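Local coordinates for protein metallocarboxypeptidase (Trypanosoma cruzi, PDB 3DWC) that probably releases C-terminal amino acids other than proline from peptides as an M32-family metallocarboxypeptidase, here with cobalt in its metal site, at residues T109-A112 and H113-K117; E184-K187 and E188-K192; A460-E464 and K465-H469. All blocks are in the same frame, centred on the assembly; numbering follows the deposited sequence.

Contact 1. Residues T109-A112 and H113-K117; sequences TTKA and HQVWK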
loop_
_atom_site.group_PDB
_atom_site.type_symbol
_atom_site.label_atom_id
_atom_site.label_comp_id
_atom_site.label_asym_id
_atom_site.label_seq_id
_atom_site.Cartn_x
_atom_site.Cartn_y
_atom_site.Cartn_z
ATOM N N THR B 109 24.118 -1.898 11.397
ATOM C CA THR B 109 22.816 -1.921 12.063
ATOM C C THR B 109 22.023 -3.147 11.657
ATOM O O THR B 109 21.339 -3.746 12.491
ATOM C CB THR B 109 21.987 -0.626 11.834
ATOM O OG1 THR B 109 21.734 -0.436 10.435
ATOM C CG2 THR B 109 22.728 0.590 12.399
ATOM N N THR B 110 22.122 -3.525 10.379
ATOM C CA THR B 110 21.500 -4.764 9.867
ATOM C C THR B 110 22.151 -6.021 10.448
ATOM O O THR B 110 21.468 -7.024 10.688
ATOM C CB THR B 110 21.590 -4.848 8.343
ATOM O OG1 THR B 110 22.791 -4.198 7.920
ATOM C CG2 THR B 110 20.386 -4.180 7.676
ATOM N N LYS B 111 23.471 -5.969 10.654
ATOM C CA LYS B 111 24.174 -7.019 11.392
ATOM C C LYS B 111 23.737 -6.994 12.853
ATOM O O LYS B 111 23.260 -7.995 13.393
ATOM C CB LYS B 111 25.696 -6.829 11.315
ATOM C CG LYS B 111 26.508 -7.889 12.107
ATOM C CD LYS B 111 28.041 -7.681 12.025
ATOM C CE LYS B 111 28.781 -8.302 13.247
ATOM N NZ LYS B 111 28.612 -7.501 14.528
ATOM N N ALA B 112 23.890 -5.829 13.471
ATOM C CA ALA B 112 23.635 -5.662 14.896
ATOM C C ALA B 112 22.258 -6.186 15.274
ATOM O O ALA B 112 22.087 -6.760 16.352
ATOM C CB ALA B 112 23.788 -4.195 15.302
ATOM N N HIS B 113 21.292 -6.022 14.372
ATOM C CA HIS B 113 19.928 -6.451 14.635
ATOM C C HIS B 113 19.800 -7.947 14.907
ATOM O O HIS B 113 19.267 -8.332 15.946
ATOM C CB HIS B 113 18.990 -6.051 13.501
ATOM C CG HIS B 113 17.571 -6.463 13.741
ATOM N ND1 HIS B 113 16.727 -5.770 14.584
ATOM C CD2 HIS B 113 16.859 -7.518 13.282
ATOM C CE1 HIS B 113 15.546 -6.366 14.611
ATOM N NE2 HIS B 113 15.603 -7.432 13.835
ATOM N N GLN B 114 20.283 -8.783 13.985
ATOM C CA GLN B 114 20.175 -10.248 14.131
ATOM C C GLN B 114 20.910 -10.741 15.372
ATOM O O GLN B 114 20.418 -11.619 16.086
ATOM C CB GLN B 114 20.767 -10.975 12.926
ATOM C CG GLN B 114 20.147 -10.674 11.585
ATOM C CD GLN B 114 21.145 -10.907 10.464
ATOM O OE1 GLN B 114 21.114 -11.938 9.783
ATOM N NE2 GLN B 114 22.069 -9.957 10.293
ATOM N N VAL B 115 22.088 -10.169 15.612
ATOM C CA VAL B 115 22.885 -10.475 16.801
ATOM C C VAL B 115 22.146 -10.119 18.098
ATOM O O VAL B 115 22.104 -10.931 19.017
ATOM C CB VAL B 115 24.258 -9.757 16.782
ATOM C CG1 VAL B 115 25.175 -10.346 17.851
ATOM C CG2 VAL B 115 24.909 -9.881 15.417
ATOM N N TRP B 116 21.564 -8.913 18.162
ATOM C CA TRP B 116 20.746 -8.488 19.319
ATOM C C TRP B 116 19.563 -9.415 19.556
ATOM O O TRP B 116 19.389 -9.973 20.638
ATOM C CB TRP B 116 20.211 -7.053 19.108
ATOM C CG TRP B 116 19.135 -6.652 20.101
ATOM C CD1 TRP B 116 19.325 -6.213 21.377
ATOM C CD2 TRP B 116 17.713 -6.666 19.894
ATOM N NE1 TRP B 116 18.120 -5.962 21.979
ATOM C CE2 TRP B 116 17.114 -6.237 21.093
ATOM C CE3 TRP B 116 16.894 -7.000 18.813
ATOM C CZ2 TRP B 116 15.736 -6.118 21.239
ATOM C CZ3 TRP B 116 15.515 -6.908 18.968
ATOM C CH2 TRP B 116 14.954 -6.462 20.172
ATOM N N LYS B 117 18.751 -9.577 18.524
ATOM C CA LYS B 117 17.514 -10.324 18.633
ATOM C C LYS B 117 17.723 -11.696 19.310
ATOM O O LYS B 117 16.984 -12.051 20.242
ATOM C CB LYS B 117 16.886 -10.471 17.243
ATOM C CG LYS B 117 15.426 -10.885 17.250
ATOM C CD LYS B 117 14.804 -10.928 15.831
ATOM C CE LYS B 117 15.386 -12.024 14.927
ATOM N NZ LYS B 117 15.065 -13.431 15.343
#

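Contact 2. Residues E184-K187 and E188-K192; sequences ELLK and EVQEK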
loop_
_atom_site.group_PDB
_atom_site.type_symbol
_atom_site.label_atom_id
_atom_site.label_comp_id
_atom_site.label_asym_id
_atom_site.label_seq_id
_atom_site.Cartn_x
_atom_site.Cartn_y
_atom_site.Cartn_z
ATOM N N GLU B 184 11.485 8.867 45.031
ATOM C CA GLU B 184 10.733 8.899 46.290
ATOM C C GLU B 184 9.203 9.012 46.118
ATOM O O GLU B 184 8.435 8.538 46.961
ATOM C CB GLU B 184 11.260 9.986 47.211
ATOM C CG GLU B 184 12.583 9.602 47.852
ATOM C CD GLU B 184 12.458 8.380 48.786
ATOM O OE1 GLU B 184 11.367 8.196 49.394
ATOM O OE2 GLU B 184 13.459 7.630 48.929
ATOM N N LEU B 185 8.760 9.598 45.027
ATOM C CA LEU B 185 7.321 9.705 44.776
ATOM C C LEU B 185 6.772 8.316 44.527
ATOM O O LEU B 185 5.687 7.993 45.006
ATOM C CB LEU B 185 7.032 10.599 43.583
ATOM C CG LEU B 185 5.550 10.753 43.162
ATOM C CD1 LEU B 185 4.732 11.175 44.353
ATOM C CD2 LEU B 185 5.393 11.752 42.052
ATOM N N LEU B 186 7.522 7.516 43.764
ATOM C CA LEU B 186 7.110 6.162 43.459
ATOM C C LEU B 186 6.944 5.362 44.772
ATOM O O LEU B 186 5.905 4.715 45.007
ATOM C CB LEU B 186 8.090 5.491 42.491
ATOM C CG LEU B 186 7.883 3.980 42.283
ATOM C CD1 LEU B 186 6.407 3.625 41.869
ATOM C CD2 LEU B 186 8.862 3.445 41.243
ATOM N N LYS B 187 7.950 5.451 45.631
ATOM C CA LYS B 187 7.948 4.732 46.890
ATOM C C LYS B 187 6.806 5.179 47.775
ATOM O O LYS B 187 6.193 4.360 48.430
ATOM C CB LYS B 187 9.255 4.938 47.618
ATOM C CG LYS B 187 10.509 4.358 46.968
ATOM C CD LYS B 187 11.607 4.241 48.039
ATOM C CE LYS B 187 13.082 4.131 47.531
ATOM N NZ LYS B 187 13.331 3.987 46.042
ATOM N N GLU B 188 6.512 6.476 47.787
ATOM C CA GLU B 188 5.407 7.011 48.569
ATOM C C GLU B 188 4.057 6.486 48.068
ATOM O O GLU B 188 3.189 6.150 48.855
ATOM C CB GLU B 188 5.393 8.529 48.483
ATOM C CG GLU B 188 4.316 9.167 49.346
ATOM C CD GLU B 188 4.366 10.676 49.381
ATOM O OE1 GLU B 188 3.883 11.230 50.390
ATOM O OE2 GLU B 188 4.882 11.313 48.434
ATOM N N VAL B 189 3.911 6.433 46.750
ATOM C CA VAL B 189 2.672 5.984 46.109
ATOM C C VAL B 189 2.451 4.512 46.399
ATOM O O VAL B 189 1.367 4.135 46.818
ATOM C CB VAL B 189 2.690 6.265 44.614
ATOM C CG1 VAL B 189 1.484 5.609 43.913
ATOM C CG2 VAL B 189 2.668 7.763 44.397
ATOM N N GLN B 190 3.496 3.704 46.218
ATOM C CA GLN B 190 3.444 2.292 46.574
ATOM C C GLN B 190 2.985 2.017 48.007
ATOM O O GLN B 190 2.110 1.177 48.226
ATOM C CB GLN B 190 4.792 1.626 46.345
ATOM C CG GLN B 190 5.069 1.260 44.893
ATOM C CD GLN B 190 6.421 0.605 44.729
ATOM O OE1 GLN B 190 6.511 -0.577 44.390
ATOM N NE2 GLN B 190 7.485 1.347 45.023
ATOM N N GLU B 191 3.557 2.725 48.972
ATOM C CA GLU B 191 3.242 2.452 50.356
ATOM C C GLU B 191 1.832 2.930 50.716
ATOM O O GLU B 191 1.141 2.274 51.494
ATOM C CB GLU B 191 4.345 2.988 51.294
ATOM C CG GLU B 191 4.083 4.337 51.920
ATOM C CD GLU B 191 5.365 5.049 52.373
ATOM O OE1 GLU B 191 6.448 4.383 52.395
ATOM O OE2 GLU B 191 5.277 6.289 52.677
ATOM N N LYS B 192 1.405 4.043 50.123
ATOM C CA LYS B 192 0.030 4.530 50.258
ATOM C C LYS B 192 -0.988 3.515 49.717
ATOM O O LYS B 192 -2.006 3.260 50.343
ATOM C CB LYS B 192 -0.152 5.847 49.501
ATOM C CG LYS B 192 -1.579 6.448 49.585
ATOM C CD LYS B 192 -1.962 7.324 48.364
ATOM C CE LYS B 192 -3.210 8.230 48.682
ATOM N NZ LYS B 192 -4.016 8.672 47.481
#

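Contact 3. Residues A460-E464 and K465-H469; sequences AKQNE and KIWQH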
loop_
_atom_site.group_PDB
_atom_site.type_symbol
_atom_site.label_atom_id
_atom_site.label_comp_id
_atom_site.label_asym_id
_atom_site.label_seq_id
_atom_site.Cartn_x
_atom_site.Cartn_y
_atom_site.Cartn_z
ATOM N N ALA B 460 -9.747 21.755 19.956
ATOM C CA ALA B 460 -9.557 23.046 19.330
ATOM C C ALA B 460 -8.383 23.829 19.906
ATOM O O ALA B 460 -7.630 24.467 19.172
ATOM C CB ALA B 460 -10.822 23.891 19.396
ATOM N N LYS B 461 -8.219 23.772 21.215
ATOM C CA LYS B 461 -7.045 24.405 21.873
ATOM C C LYS B 461 -5.734 23.764 21.422
ATOM O O LYS B 461 -4.743 24.454 21.222
ATOM C CB LYS B 461 -7.114 24.263 23.390
ATOM C CG LYS B 461 -8.085 25.131 24.089
ATOM C CD LYS B 461 -7.604 26.599 24.156
ATOM C CE LYS B 461 -8.713 27.524 24.702
ATOM N NZ LYS B 461 -8.236 28.932 24.846
ATOM N N GLN B 462 -5.728 22.449 21.299
ATOM C CA GLN B 462 -4.531 21.718 20.775
ATOM C C GLN B 462 -4.183 22.144 19.332
ATOM O O GLN B 462 -3.015 22.274 18.954
ATOM C CB GLN B 462 -4.763 20.225 20.761
ATOM C CG GLN B 462 -4.661 19.534 22.114
ATOM C CD GLN B 462 -4.782 18.061 22.005
ATOM O OE1 GLN B 462 -5.914 17.508 22.055
ATOM N NE2 GLN B 462 -3.610 17.355 21.915
ATOM N N ASN B 463 -5.227 22.376 18.551
ATOM C CA ASN B 463 -5.075 22.701 17.160
ATOM C C ASN B 463 -4.502 24.084 17.060
ATOM O O ASN B 463 -3.555 24.305 16.300
ATOM C CB ASN B 463 -6.415 22.560 16.450
ATOM C CG ASN B 463 -6.325 22.734 14.906
ATOM O OD1 ASN B 463 -5.404 22.264 14.253
ATOM N ND2 ASN B 463 -7.325 23.398 14.346
ATOM N N GLU B 464 -5.063 25.009 17.829
ATOM C CA GLU B 464 -4.607 26.376 17.852
ATOM C C GLU B 464 -3.185 26.472 18.377
ATOM O O GLU B 464 -2.369 27.188 17.820
ATOM C CB GLU B 464 -5.557 27.306 18.684
ATOM C CG GLU B 464 -4.783 28.423 19.516
ATOM C CD GLU B 464 -5.628 29.064 20.621
ATOM O OE1 GLU B 464 -6.765 29.511 20.282
ATOM O OE2 GLU B 464 -5.155 29.164 21.817
ATOM N N LYS B 465 -2.924 25.823 19.493
ATOM C CA LYS B 465 -1.653 26.002 20.186
ATOM C C LYS B 465 -0.485 25.286 19.546
ATOM O O LYS B 465 0.647 25.777 19.594
ATOM C CB LYS B 465 -1.746 25.579 21.668
ATOM C CG LYS B 465 -2.579 26.519 22.488
ATOM C CD LYS B 465 -2.857 25.966 23.915
ATOM C CE LYS B 465 -3.689 26.971 24.696
ATOM N NZ LYS B 465 -3.029 28.347 24.806
ATOM N N ILE B 466 -0.757 24.129 18.968
ATOM C CA ILE B 466 0.285 23.275 18.496
ATOM C C ILE B 466 0.104 22.917 17.031
ATOM O O ILE B 466 0.976 23.227 16.214
ATOM C CB ILE B 466 0.399 21.966 19.315
ATOM C CG1 ILE B 466 0.600 22.276 20.811
ATOM C CG2 ILE B 466 1.526 21.110 18.738
ATOM C CD1 ILE B 466 1.879 23.088 21.125
ATOM N N TRP B 467 -0.993 22.241 16.695
ATOM C CA TRP B 467 -1.046 21.545 15.398
ATOM C C TRP B 467 -0.917 22.493 14.228
ATOM O O TRP B 467 -0.209 22.205 13.295
ATOM C CB TRP B 467 -2.253 20.602 15.233
ATOM C CG TRP B 467 -2.561 19.691 16.372
ATOM C CD1 TRP B 467 -1.691 19.193 17.283
ATOM C CD2 TRP B 467 -3.829 19.121 16.675
ATOM N NE1 TRP B 467 -2.348 18.352 18.161
ATOM C CE2 TRP B 467 -3.674 18.319 17.813
ATOM C CE3 TRP B 467 -5.105 19.250 16.115
ATOM C CZ2 TRP B 467 -4.734 17.636 18.392
ATOM C CZ3 TRP B 467 -6.172 18.593 16.721
ATOM C CH2 TRP B 467 -5.979 17.810 17.838
ATOM N N GLN B 468 -1.533 23.667 14.275
ATOM C CA GLN B 468 -1.522 24.550 13.088
ATOM C C GLN B 468 -0.163 25.173 12.765
ATOM O O GLN B 468 0.026 25.650 11.666
ATOM C CB GLN B 468 -2.512 25.700 13.231
ATOM C CG GLN B 468 -2.090 26.737 14.295
ATOM C CD GLN B 468 -2.957 27.973 14.219
ATOM O OE1 GLN B 468 -3.386 28.314 13.137
ATOM N NE2 GLN B 468 -3.184 28.662 15.349
ATOM N N HIS B 469 0.761 25.162 13.728
ATOM C CA HIS B 469 2.068 25.789 13.556
ATOM C C HIS B 469 3.149 24.879 12.898
ATOM O O HIS B 469 4.155 25.381 12.370
ATOM C CB HIS B 469 2.530 26.309 14.920
ATOM C CG HIS B 469 1.586 27.317 15.514
ATOM N ND1 HIS B 469 1.356 28.542 14.928
ATOM C CD2 HIS B 469 0.811 27.278 16.626
ATOM C CE1 HIS B 469 0.486 29.219 15.664
ATOM N NE2 HIS B 469 0.121 28.461 16.685
#

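Contact 1. Residues T109-A112 and H113-K117
Gln114 reaches back along helix 99-122 and gives its side-chain NE2 to the carbonyl oxygen of Thr110, at 3.0 Å. The bond is bent: the N-H...O angle is 138°, and the oxygen lies out of the Gln114 amide plane just as the nitrogen is tilted from the carbonyl plane. CG of Gln114 stands anti to its carbonyl carbon (chi1 -60°), and the extended chain beyond it carries the amide over the preceding turn. The amide takes Thr110 O in place of Gln114 N, which is 3.9 Å from that oxygen; on either side of this step the backbone keeps i to i+4 bonds. His113 N binds Thr109 O at 3.0 Å and Trp116 N binds Ala112 O at 2.9 Å, whereas the link from Val115 N to Lys111 O is straight but weak at 3.3 Å. That same Lys111 oxygen is approached by Val115 CG2, 3.2 Å away, while CG of Lys111 meets the methyl at 4.2 Å.

Several other polar side-chain atoms have partners outside these nine residues or in the preceding turn. Thr109 OG1 and Thr110 OG1 each bond to the carbonyl oxygen of Thr106. Lys111 NZ has a weak hydrogen bond to Thr131 OG1, and the buried indole of Trp116 is satisfied through NE1 by Leu407 O.

This is plain helix packing, away from the metal site. Ala112 presses on Thr131 and Leu135 of helix 125-147 and Val115 on Thr131, while His113 and Trp116 meet the loop residue Val410, so the turn is held between the next helix and a distant part of the chain.

Contact 2. Residues E184-K187 and E188-K192
Leu186 lies over one face of the Gln190 amide, one turn later in the alpha-helix 168-196, offset toward the nitrogen, with Leu186 CG 3.8 Å from Gln190 NE2. Leu186 CD1 is on the same side, 4.0 Å from Gln190 NE2. A second flat group, the Glu188 carboxylate, has an aliphatic neighbour in Leu185 CD1, which OE2 approaches to 4.1 Å; its charge has a long, weak ion pair with Arg501.

Chi1 of -80° sets CG of Gln190 beside its own backbone N, and from there the extended chain runs back over the Leu186 carbonyl. That oxygen takes Gln190 N in an almost straight bond of 2.9 Å, with an N-H...O angle of 177°. Regular i to i+4 bonds also join Glu188 to Glu184, Val189 to Leu185 and Glu191 to Lys187.

On the buried side Leu185 and Val189 form an apolar pair one turn apart and face helix 490-501, where Leu185 touches Leu496 and Val189 touches Tyr500. Leu186 instead packs on Val344, and Gln190 on Pro346, both in loops. Val189 is closely fitted to the preceding turn: CG2 lies 4.0 Å from Leu185 CD1 and 3.1 Å from Leu185 O.

Contact 3. Residues A460-E464 and K465-H469
Trp467 lays its indole across the turn before it, where helix 456-467 widens into a pi-type turn. Gln462 CB makes a CH-pi contact over one face, 3.9 Å from the centroid of the six-membered ring, and the backbone N of Asn463 lies over that same face. The Asn463 side chain crosses the indole at about a right angle, with Asn463 OD1 3.6 Å from Trp467 CE3.

The wide turn shows in the backbone: Gln462 O accepts from both Ile466 N, at 2.9 Å, and Trp467 N, at 3.0 Å, and Asn463 O takes Gln468 N. Farther out, Gln300 OE1 receives both Trp467 NE1 and Gln462 NE2, fixing the ring and the amide together from helix 294-309. Tyr274 also meets the indole.

On another side, Lys461 NZ and Lys465 NZ are 5.2 Å apart; Glu440 bridges to both, probably offsetting the like charges, and Ala482 O gives Lys465 NZ a further partner. The salt bridge from Glu464 OE2 to Lys465 NZ is long.

Beyond the pi-type turn, Gln468 folds back with chi1 70°, and its NE2 meets Glu464 O at 3.0 Å, on a carbonyl lone pair.

Overall arrangement
All three contacts are local, each within a single helix of this largely helical M32 fold, and none touches another; contacts 1 and 3 lie on opposite sides of the chain's centre, 40 Å apart between centres. Each is partly buried, with contact 3 nearest the centre of the chain and contact 2 farthest from it. Contact 2 has the full set of i to i+4 bonds and an aliphatic buried face; contact 1 buries an alanine and an indole, and a side-chain amide replaces one backbone bond. Contact 3 widens into a pi-type turn with i to i+5 bonds. Its indole meets the metal-bearing helices 259-276 and 294-309, while its lysines pair with Glu440 of helix 421-441.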